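Acetyl xylan esterase (Metagenome, PDB 6XYC) probably removes acetyl and feruloyl groups from complex natural xylans, acting as a bifunctional esterase of the alpha/beta hydrolase fold. Local coordinates at residues N14-A18 against A96-Y100; D28-P32 against K107-D111; E84-P88 against W205-I209. All coordinates share one frame; numbering follows the deposited sequence.

Contact 1 (N14-A18 against A96-Y100); sequences NVNYA and AAIRY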
loop_
_atom_site.group_PDB
_atom_site.type_symbol
_atom_site.label_atom_id
_atom_site.label_comp_id
_atom_site.label_asym_id
_atom_site.label_seq_id
_atom_site.Cartn_x
_atom_site.Cartn_y
_atom_site.Cartn_z
ATOM N N ASN A 14 15.167 6.342 8.687
ATOM C CA ASN A 14 16.097 6.194 7.567
ATOM C C ASN A 14 16.920 4.911 7.692
ATOM O O ASN A 14 18.152 4.915 7.615
ATOM C CB ASN A 14 16.984 7.430 7.446
ATOM C CG ASN A 14 16.219 8.625 6.908
ATOM O OD1 ASN A 14 15.634 8.558 5.829
ATOM N ND2 ASN A 14 16.200 9.713 7.666
ATOM N N VAL A 15 16.209 3.806 7.879
ATOM C CA VAL A 15 16.778 2.467 7.826
ATOM C C VAL A 15 16.630 1.966 6.398
ATOM O O VAL A 15 15.516 1.909 5.865
ATOM C CB VAL A 15 16.071 1.534 8.819
ATOM C CG1 VAL A 15 16.593 0.126 8.683
ATOM C CG2 VAL A 15 16.233 2.063 10.244
ATOM N N ASN A 16 17.746 1.635 5.761
ATOM C CA ASN A 16 17.704 1.118 4.401
ATOM C C ASN A 16 17.278 -0.345 4.432
ATOM O O ASN A 16 17.832 -1.144 5.196
ATOM C CB ASN A 16 19.063 1.266 3.722
ATOM C CG ASN A 16 19.013 0.915 2.248
ATOM O OD1 ASN A 16 19.140 -0.251 1.874
ATOM N ND2 ASN A 16 18.813 1.925 1.401
ATOM N N TYR A 17 16.287 -0.695 3.610
ATOM C CA TYR A 17 15.759 -2.052 3.586
ATOM C C TYR A 17 16.234 -2.858 2.384
ATOM O O TYR A 17 15.914 -4.049 2.294
ATOM C CB TYR A 17 14.220 -2.029 3.633
ATOM C CG TYR A 17 13.523 -1.348 2.465
ATOM C CD1 TYR A 17 13.432 -1.969 1.227
ATOM C CD2 TYR A 17 12.928 -0.100 2.621
ATOM C CE1 TYR A 17 12.789 -1.359 0.169
ATOM C CE2 TYR A 17 12.283 0.518 1.567
ATOM C CZ TYR A 17 12.214 -0.119 0.348
ATOM O OH TYR A 17 11.576 0.490 -0.710
ATOM N N ALA A 18 16.987 -2.252 1.465
ATOM C CA ALA A 18 17.452 -2.934 0.265
ATOM C C ALA A 18 18.960 -3.158 0.257
ATOM O O ALA A 18 19.519 -3.515 -0.788
ATOM C CB ALA A 18 17.050 -2.145 -0.982
ATOM N N ALA A 96 10.361 -5.849 -0.986
ATOM C CA ALA A 96 11.638 -5.866 -0.284
ATOM C C ALA A 96 11.499 -5.283 1.112
ATOM O O ALA A 96 12.103 -5.781 2.066
ATOM C CB ALA A 96 12.688 -5.087 -1.081
ATOM N N ALA A 97 10.703 -4.226 1.254
ATOM C CA ALA A 97 10.480 -3.662 2.579
ATOM C C ALA A 97 9.789 -4.668 3.488
ATOM O O ALA A 97 10.146 -4.797 4.664
ATOM C CB ALA A 97 9.644 -2.384 2.479
ATOM N N ILE A 98 8.785 -5.378 2.964
ATOM C CA ILE A 98 8.082 -6.389 3.750
ATOM C C ILE A 98 9.053 -7.469 4.213
ATOM O O ILE A 98 9.046 -7.883 5.378
ATOM C CB ILE A 98 6.928 -6.995 2.931
ATOM C CG1 ILE A 98 5.828 -5.962 2.687
ATOM C CG2 ILE A 98 6.369 -8.209 3.649
ATOM C CD1 ILE A 98 4.901 -6.328 1.557
ATOM N N ARG A 99 9.886 -7.963 3.295
ATOM C CA ARG A 99 10.854 -8.998 3.652
ATOM C C ARG A 99 11.821 -8.502 4.720
ATOM O O ARG A 99 12.201 -9.253 5.627
ATOM C CB ARG A 99 11.622 -9.439 2.406
ATOM C CG ARG A 99 10.782 -10.156 1.358
ATOM C CD ARG A 99 11.663 -10.876 0.346
ATOM N NE ARG A 99 12.526 -9.967 -0.409
ATOM C CZ ARG A 99 12.193 -9.403 -1.564
ATOM N NH1 ARG A 99 11.009 -9.645 -2.109
ATOM N NH2 ARG A 99 13.045 -8.592 -2.178
ATOM N N TYR A 100 12.238 -7.238 4.621
ATOM C CA TYR A 100 13.152 -6.683 5.612
ATOM C C TYR A 100 12.512 -6.656 6.991
ATOM O O TYR A 100 13.147 -7.011 7.991
ATOM C CB TYR A 100 13.584 -5.278 5.203
ATOM C CG TYR A 100 14.496 -4.639 6.220
ATOM C CD1 TYR A 100 13.985 -3.926 7.295
ATOM C CD2 TYR A 100 15.868 -4.772 6.114
ATOM C CE1 TYR A 100 14.819 -3.350 8.229
ATOM C CE2 TYR A 100 16.708 -4.205 7.041
ATOM C CZ TYR A 100 16.181 -3.493 8.098
ATOM O OH TYR A 100 17.023 -2.920 9.020
HETATM O O HOH W 1 19.536 -1.618 7.417
HETATM O O HOH W 2 14.696 -6.461 1.848
#

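Contact 2 (D28-P32 against K107-D111); sequences DIYLP and KYNID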
loop_
_atom_site.group_PDB
_atom_site.type_symbol
_atom_site.label_atom_id
_atom_site.label_comp_id
_atom_site.label_asym_id
_atom_site.label_seq_id
_atom_site.Cartn_x
_atom_site.Cartn_y
_atom_site.Cartn_z
ATOM N N ASP A 28 11.059 4.137 7.972
ATOM C CA ASP A 28 11.062 4.563 9.365
ATOM C C ASP A 28 10.229 3.580 10.175
ATOM O O ASP A 28 9.191 3.104 9.705
ATOM C CB ASP A 28 10.500 5.976 9.514
ATOM C CG ASP A 28 11.215 6.988 8.642
ATOM O OD1 ASP A 28 12.426 6.805 8.379
ATOM O OD2 ASP A 28 10.556 7.959 8.223
ATOM N N ILE A 29 10.680 3.275 11.390
ATOM C CA ILE A 29 9.987 2.335 12.267
ATOM C C ILE A 29 9.670 3.036 13.580
ATOM O O ILE A 29 10.559 3.628 14.196
ATOM C CB ILE A 29 10.829 1.071 12.521
ATOM C CG1 ILE A 29 11.146 0.354 11.208
ATOM C CG2 ILE A 29 10.099 0.138 13.471
ATOM C CD1 ILE A 29 12.129 -0.788 11.359
ATOM N N TYR A 30 8.415 2.958 14.013
ATOM C CA TYR A 30 7.963 3.537 15.274
ATOM C C TYR A 30 7.259 2.466 16.099
ATOM O O TYR A 30 6.438 1.716 15.567
ATOM C CB TYR A 30 7.004 4.711 15.048
ATOM C CG TYR A 30 7.560 5.831 14.203
ATOM C CD1 TYR A 30 8.246 6.885 14.781
ATOM C CD2 TYR A 30 7.386 5.839 12.824
ATOM C CE1 TYR A 30 8.748 7.915 14.013
ATOM C CE2 TYR A 30 7.891 6.863 12.046
ATOM C CZ TYR A 30 8.572 7.902 12.649
ATOM O OH TYR A 30 9.077 8.930 11.888
ATOM N N LEU A 31 7.577 2.396 17.407
ATOM C CA LEU A 31 6.879 1.493 18.314
ATOM C C LEU A 31 5.981 2.290 19.260
ATOM O O LEU A 31 6.345 3.400 19.662
ATOM C CB LEU A 31 7.858 0.656 19.140
ATOM C CG LEU A 31 8.968 -0.054 18.360
ATOM C CD1 LEU A 31 9.899 -0.797 19.313
ATOM C CD2 LEU A 31 8.386 -1.004 17.319
ATOM N N PRO A 32 4.817 1.758 19.643
ATOM C CA PRO A 32 3.863 2.566 20.415
ATOM C C PRO A 32 4.429 3.040 21.746
ATOM O O PRO A 32 5.309 2.415 22.339
ATOM C CB PRO A 32 2.672 1.619 20.624
ATOM C CG PRO A 32 2.782 0.601 19.523
ATOM C CD PRO A 32 4.260 0.445 19.259
ATOM N N LYS A 107 14.731 -7.828 15.993
ATOM C CA LYS A 107 15.616 -6.709 16.294
ATOM C C LYS A 107 14.833 -5.446 16.633
ATOM O O LYS A 107 15.325 -4.599 17.385
ATOM C CB LYS A 107 16.551 -6.459 15.107
ATOM C CG LYS A 107 17.021 -5.022 14.924
ATOM C CD LYS A 107 17.896 -4.542 16.072
ATOM C CE LYS A 107 17.723 -3.046 16.295
ATOM N NZ LYS A 107 18.363 -2.565 17.548
ATOM N N TYR A 108 13.623 -5.295 16.093
ATOM C CA TYR A 108 12.824 -4.094 16.302
ATOM C C TYR A 108 11.665 -4.322 17.268
ATOM O O TYR A 108 10.777 -3.468 17.371
ATOM C CB TYR A 108 12.311 -3.580 14.953
ATOM C CG TYR A 108 13.422 -3.149 14.009
ATOM C CD1 TYR A 108 14.158 -2.002 14.262
ATOM C CD2 TYR A 108 13.733 -3.885 12.868
ATOM C CE1 TYR A 108 15.171 -1.601 13.412
ATOM C CE2 TYR A 108 14.747 -3.488 12.009
ATOM C CZ TYR A 108 15.462 -2.343 12.290
ATOM O OH TYR A 108 16.473 -1.943 11.443
ATOM N N ASN A 109 11.666 -5.442 17.993
ATOM C CA ASN A 109 10.588 -5.783 18.922
ATOM C C ASN A 109 9.251 -5.921 18.203
ATOM O O ASN A 109 8.201 -5.583 18.753
ATOM C CB ASN A 109 10.474 -4.753 20.048
ATOM C CG ASN A 109 11.735 -4.649 20.866
ATOM O OD1 ASN A 109 12.601 -5.523 20.817
ATOM N ND2 ASN A 109 11.842 -3.579 21.640
ATOM N N ILE A 110 9.285 -6.403 16.966
ATOM C CA ILE A 110 8.086 -6.569 16.155
ATOM C C ILE A 110 7.665 -8.031 16.196
ATOM O O ILE A 110 8.504 -8.936 16.093
ATOM C CB ILE A 110 8.320 -6.091 14.708
ATOM C CG1 ILE A 110 8.404 -4.563 14.674
ATOM C CG2 ILE A 110 7.202 -6.592 13.812
ATOM C CD1 ILE A 110 8.985 -4.004 13.405
ATOM N N ASP A 111 6.363 -8.261 16.378
ATOM C CA ASP A 111 5.751 -9.583 16.328
ATOM C C ASP A 111 5.386 -9.892 14.879
ATOM O O ASP A 111 4.380 -9.374 14.375
ATOM C CB ASP A 111 4.515 -9.622 17.230
ATOM C CG ASP A 111 3.830 -10.969 17.228
ATOM O OD1 ASP A 111 2.919 -11.161 18.054
ATOM O OD2 ASP A 111 4.188 -11.833 16.405
#

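Contact 3 (E84-P88 against W205-I209); sequences EAIWP and WVKLI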
loop_
_atom_site.group_PDB
_atom_site.type_symbol
_atom_site.label_atom_id
_atom_site.label_comp_id
_atom_site.label_asym_id
_atom_site.label_seq_id
_atom_site.Cartn_x
_atom_site.Cartn_y
_atom_site.Cartn_z
ATOM N N GLU A 84 12.139 7.572 -12.058
ATOM C CA GLU A 84 13.468 6.972 -12.020
ATOM C C GLU A 84 13.471 5.480 -12.325
ATOM O O GLU A 84 14.518 4.946 -12.699
ATOM C CB GLU A 84 14.138 7.209 -10.656
ATOM C CG GLU A 84 13.542 6.443 -9.489
ATOM C CD GLU A 84 14.177 6.824 -8.155
ATOM O OE1 GLU A 84 15.422 6.825 -8.057
ATOM O OE2 GLU A 84 13.429 7.116 -7.198
ATOM N N ALA A 85 12.334 4.804 -12.197
ATOM C CA ALA A 85 12.242 3.379 -12.479
ATOM C C ALA A 85 10.792 3.066 -12.798
ATOM O O ALA A 85 9.899 3.465 -12.045
ATOM C CB ALA A 85 12.713 2.538 -11.292
ATOM N N ILE A 86 10.546 2.349 -13.895
ATOM C CA ILE A 86 9.164 2.085 -14.280
ATOM C C ILE A 86 8.692 0.800 -13.612
ATOM O O ILE A 86 9.492 0.053 -13.037
ATOM C CB ILE A 86 8.988 2.026 -15.811
ATOM C CG1 ILE A 86 9.743 0.857 -16.433
ATOM C CG2 ILE A 86 9.433 3.342 -16.442
ATOM C CD1 ILE A 86 9.277 0.515 -17.827
ATOM N N TRP A 87 7.388 0.562 -13.656
ATOM C CA TRP A 87 6.805 -0.668 -13.142
ATOM C C TRP A 87 7.586 -1.871 -13.667
ATOM O O TRP A 87 7.932 -1.909 -14.853
ATOM C CB TRP A 87 5.338 -0.737 -13.580
ATOM C CG TRP A 87 4.472 -1.754 -12.917
ATOM C CD1 TRP A 87 3.941 -2.862 -13.495
ATOM C CD2 TRP A 87 3.980 -1.719 -11.574
ATOM N NE1 TRP A 87 3.164 -3.540 -12.589
ATOM C CE2 TRP A 87 3.169 -2.858 -11.400
ATOM C CE3 TRP A 87 4.153 -0.842 -10.499
ATOM C CZ2 TRP A 87 2.533 -3.146 -10.191
ATOM C CZ3 TRP A 87 3.526 -1.134 -9.300
ATOM C CH2 TRP A 87 2.730 -2.279 -9.153
ATOM N N PRO A 88 7.847 -2.889 -12.832
ATOM C CA PRO A 88 7.341 -3.098 -11.464
ATOM C C PRO A 88 8.271 -2.683 -10.316
ATOM O O PRO A 88 8.189 -3.266 -9.237
ATOM C CB PRO A 88 7.140 -4.607 -11.417
ATOM C CG PRO A 88 8.322 -5.133 -12.278
ATOM C CD PRO A 88 8.598 -4.062 -13.327
ATOM N N TRP A 205 0.052 -3.625 -20.222
ATOM C CA TRP A 205 0.598 -2.820 -19.134
ATOM C C TRP A 205 -0.501 -2.407 -18.165
ATOM O O TRP A 205 -0.342 -2.509 -16.943
ATOM C CB TRP A 205 1.313 -1.591 -19.698
ATOM C CG TRP A 205 2.715 -1.872 -20.147
ATOM C CD1 TRP A 205 3.157 -1.992 -21.433
ATOM C CD2 TRP A 205 3.861 -2.074 -19.309
ATOM N NE1 TRP A 205 4.505 -2.253 -21.447
ATOM C CE2 TRP A 205 4.960 -2.312 -20.157
ATOM C CE3 TRP A 205 4.063 -2.078 -17.926
ATOM C CZ2 TRP A 205 6.241 -2.544 -19.669
ATOM C CZ3 TRP A 205 5.337 -2.316 -17.442
ATOM C CH2 TRP A 205 6.410 -2.544 -18.313
ATOM N N VAL A 206 -1.639 -1.953 -18.697
ATOM C CA VAL A 206 -2.722 -1.493 -17.833
ATOM C C VAL A 206 -3.217 -2.630 -16.952
ATOM O O VAL A 206 -3.532 -2.430 -15.774
ATOM C CB VAL A 206 -3.865 -0.890 -18.668
ATOM C CG1 VAL A 206 -5.090 -0.637 -17.788
ATOM C CG2 VAL A 206 -3.417 0.399 -19.336
ATOM N N LYS A 207 -3.293 -3.844 -17.504
ATOM C CA LYS A 207 -3.733 -4.976 -16.697
ATOM C C LYS A 207 -2.747 -5.256 -15.570
ATOM O O LYS A 207 -3.152 -5.549 -14.439
ATOM C CB LYS A 207 -3.910 -6.228 -17.558
ATOM C CG LYS A 207 -4.501 -7.403 -16.781
ATOM C CD LYS A 207 -4.577 -8.685 -17.595
ATOM C CE LYS A 207 -5.386 -9.741 -16.840
ATOM N NZ LYS A 207 -5.266 -11.100 -17.423
ATOM N N LEU A 208 -1.447 -5.162 -15.860
ATOM C CA LEU A 208 -0.420 -5.567 -14.909
ATOM C C LEU A 208 -0.099 -4.503 -13.866
ATOM O O LEU A 208 0.637 -4.800 -12.920
ATOM C CB LEU A 208 0.861 -5.950 -15.647
ATOM C CG LEU A 208 0.763 -7.189 -16.540
ATOM C CD1 LEU A 208 2.068 -7.473 -17.233
ATOM C CD2 LEU A 208 0.306 -8.399 -15.706
ATOM N N ILE A 209 -0.607 -3.277 -14.012
ATOM C CA ILE A 209 -0.516 -2.290 -12.940
ATOM C C ILE A 209 -1.811 -2.184 -12.146
ATOM O O ILE A 209 -1.894 -1.372 -11.217
ATOM C CB ILE A 209 -0.121 -0.895 -13.468
ATOM C CG1 ILE A 209 -1.178 -0.342 -14.426
ATOM C CG2 ILE A 209 1.253 -0.949 -14.130
ATOM C CD1 ILE A 209 -0.998 1.116 -14.758
#

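Contact 1 (N14-A18 against A96-Y100)
Tyr17 lays one face of its ring on the helical residue Ala97, and the geometry is close to ideal for a CH-pi contact: Ala97 CB stands 3.8 Å from the centroid of the Tyr17 ring and only 1° off its normal. The ring gets there because CG of Tyr17 sits between its own backbone N and carbonyl carbon (chi1 62°). In the same tight zone Tyr17 CD1 comes to 3.5 Å from Ala97 N, and the CE1 side of the ring meets the methyl of Ala96. The Tyr17 hydroxyl is hydrogen-bonded to Asn78 O.

One helical turn after Ala96, Tyr100 points back at 14-18. Its ring takes Tyr17 CA over one face, 4.1 Å from the centroid, while the two CB atoms of Tyr17 and Tyr100 lie 3.7 Å apart. Helix 89-103, which follows strand 73-77, is thereby packed against the end of the antiparallel edge strand 8-16 of an alpha/beta hydrolase sheet; at that end Asn14 and Val15 both face Leu27 in a G1 beta bulge. No direct hydrogen bond joins the two segments, but at this tight end a water donates to both Tyr17 O and Ala96 O, at 2.7 Å each.

The contact is wetter towards Val15 and Asn16, which are partly exposed. Val15 still crosses Tyr100 closely, at about a right angle, with CG1 3.1 Å from Tyr100 OH. A second water donates to Asn16 O at 2.8 Å and lies within long hydrogen-bonding distance of the Tyr100 hydroxyl, whose stronger partner is the hydroxyl of Tyr108. Asn16 itself turns from the helix: its OD1 accepts from Ala18 N in an Asx turn, the donor 53° above the carbonyl plane, and its ND2 bonds Asp20.

Contact 2 (D28-P32 against K107-D111)
Ile29 puts its CD1 methyl squarely over the ring of Tyr108, 3.5 Å from the centroid and 2° off the normal. CG1 lies anti to the carbonyl carbon and CD1 continues the zigzag (chi2 172°), an extended chain that brings the methyl end-on to the ring and almost equally far from all six ring carbons. Lys107 CG covers the opposite face, leaving the ring sandwiched between aliphatic carbons, and Trp12 meets it edge-to-face. The other branch of Ile29 makes a lighter contact, CG2 standing 4.3 Å from Ile110 CD1.

Two residues along strand 26-32, on the same side, Leu31 spreads its fork over the turn that follows Tyr108. Its CD1 and CD2 each come to 3.4 Å from Tyr108 O; CD1 also lies 4.1 Å from Asn109 CB, and CD2 faces Ile110 CG1 at 4.4 Å. Ile110 begins the short strand 110-111, which pairs with strand 39-45, whereas 26-32 pairs with 8-16 and 73-77. The contact therefore joins two parts of one curved sheet through side chains; even the nearest CA atoms, Ile29 to Tyr108, are 8.1 Å apart.

With no hydrogen bond between the segments, cohesion rests on dispersion and CH-pi attraction, while the polar end of Tyr108 is satisfied by the hydroxyl of Tyr100.

Contact 3 (E84-P88 against W205-I209)
The indole of Trp87 is covered on both faces: Ile209 CG2 sits over its five-membered ring, 3.4 Å from the centroid, and Pro88 CB lies across the opposite face, offset toward the rim. Trp205 CZ3 lies near the plane at the edge of this indole; the side-chain atom of Trp87 closest to CZ3 is CB, 4.2 Å away. In return the Trp205 ring has Trp87 O at its own edge, with O to CZ3 at 3.7 Å, and Ile86 CD1 comes to 4.2 Å from Trp205 CH2.

One directional bond joins the segments. Trp87 NE1 donates to Leu208 O at 2.8 Å; the bend is marked (131° at the hydrogen), and the donor stands 51° above the carbonyl plane. Carrying CG anti to the backbone N (chi1 -167°), Trp87 extends towards this carbonyl at the C-terminal end of helix 203-208. The cis peptide between Trp87 and Pro88 turns the chain into helix 89-103, with Pro88 as its N-cap residue.

Around the pair, Phe129 of helix 122-131 meets Trp87 edge-to-face, Leu193 of helix 189-193 touches Trp87 and Ile209, and Leu208 packs on the hairpin of strands 138-141 and 144-147.

Contacts 1 and 2 are neighbours, their centres 13 Å apart, and they touch through the hydroxyls of Tyr100 and Tyr108 and through Asn14 N with Asp28 OD1. Contact 1 takes strand 8-16 and contact 2 its antiparallel neighbour 26-32, met by helix 89-103 and the chain just after it. Contact 3 lies farther off, its centre 21 Å from contact 1 and 31 Å from contact 2, yet its segment 84-88 leads directly into that same helix; here the side chain of Ile209 is about 9 Å from the bound inhibitor. Along the chain the first segments of all three precede all the second ones, so the contacts interlock, which is consistent with one continuous domain.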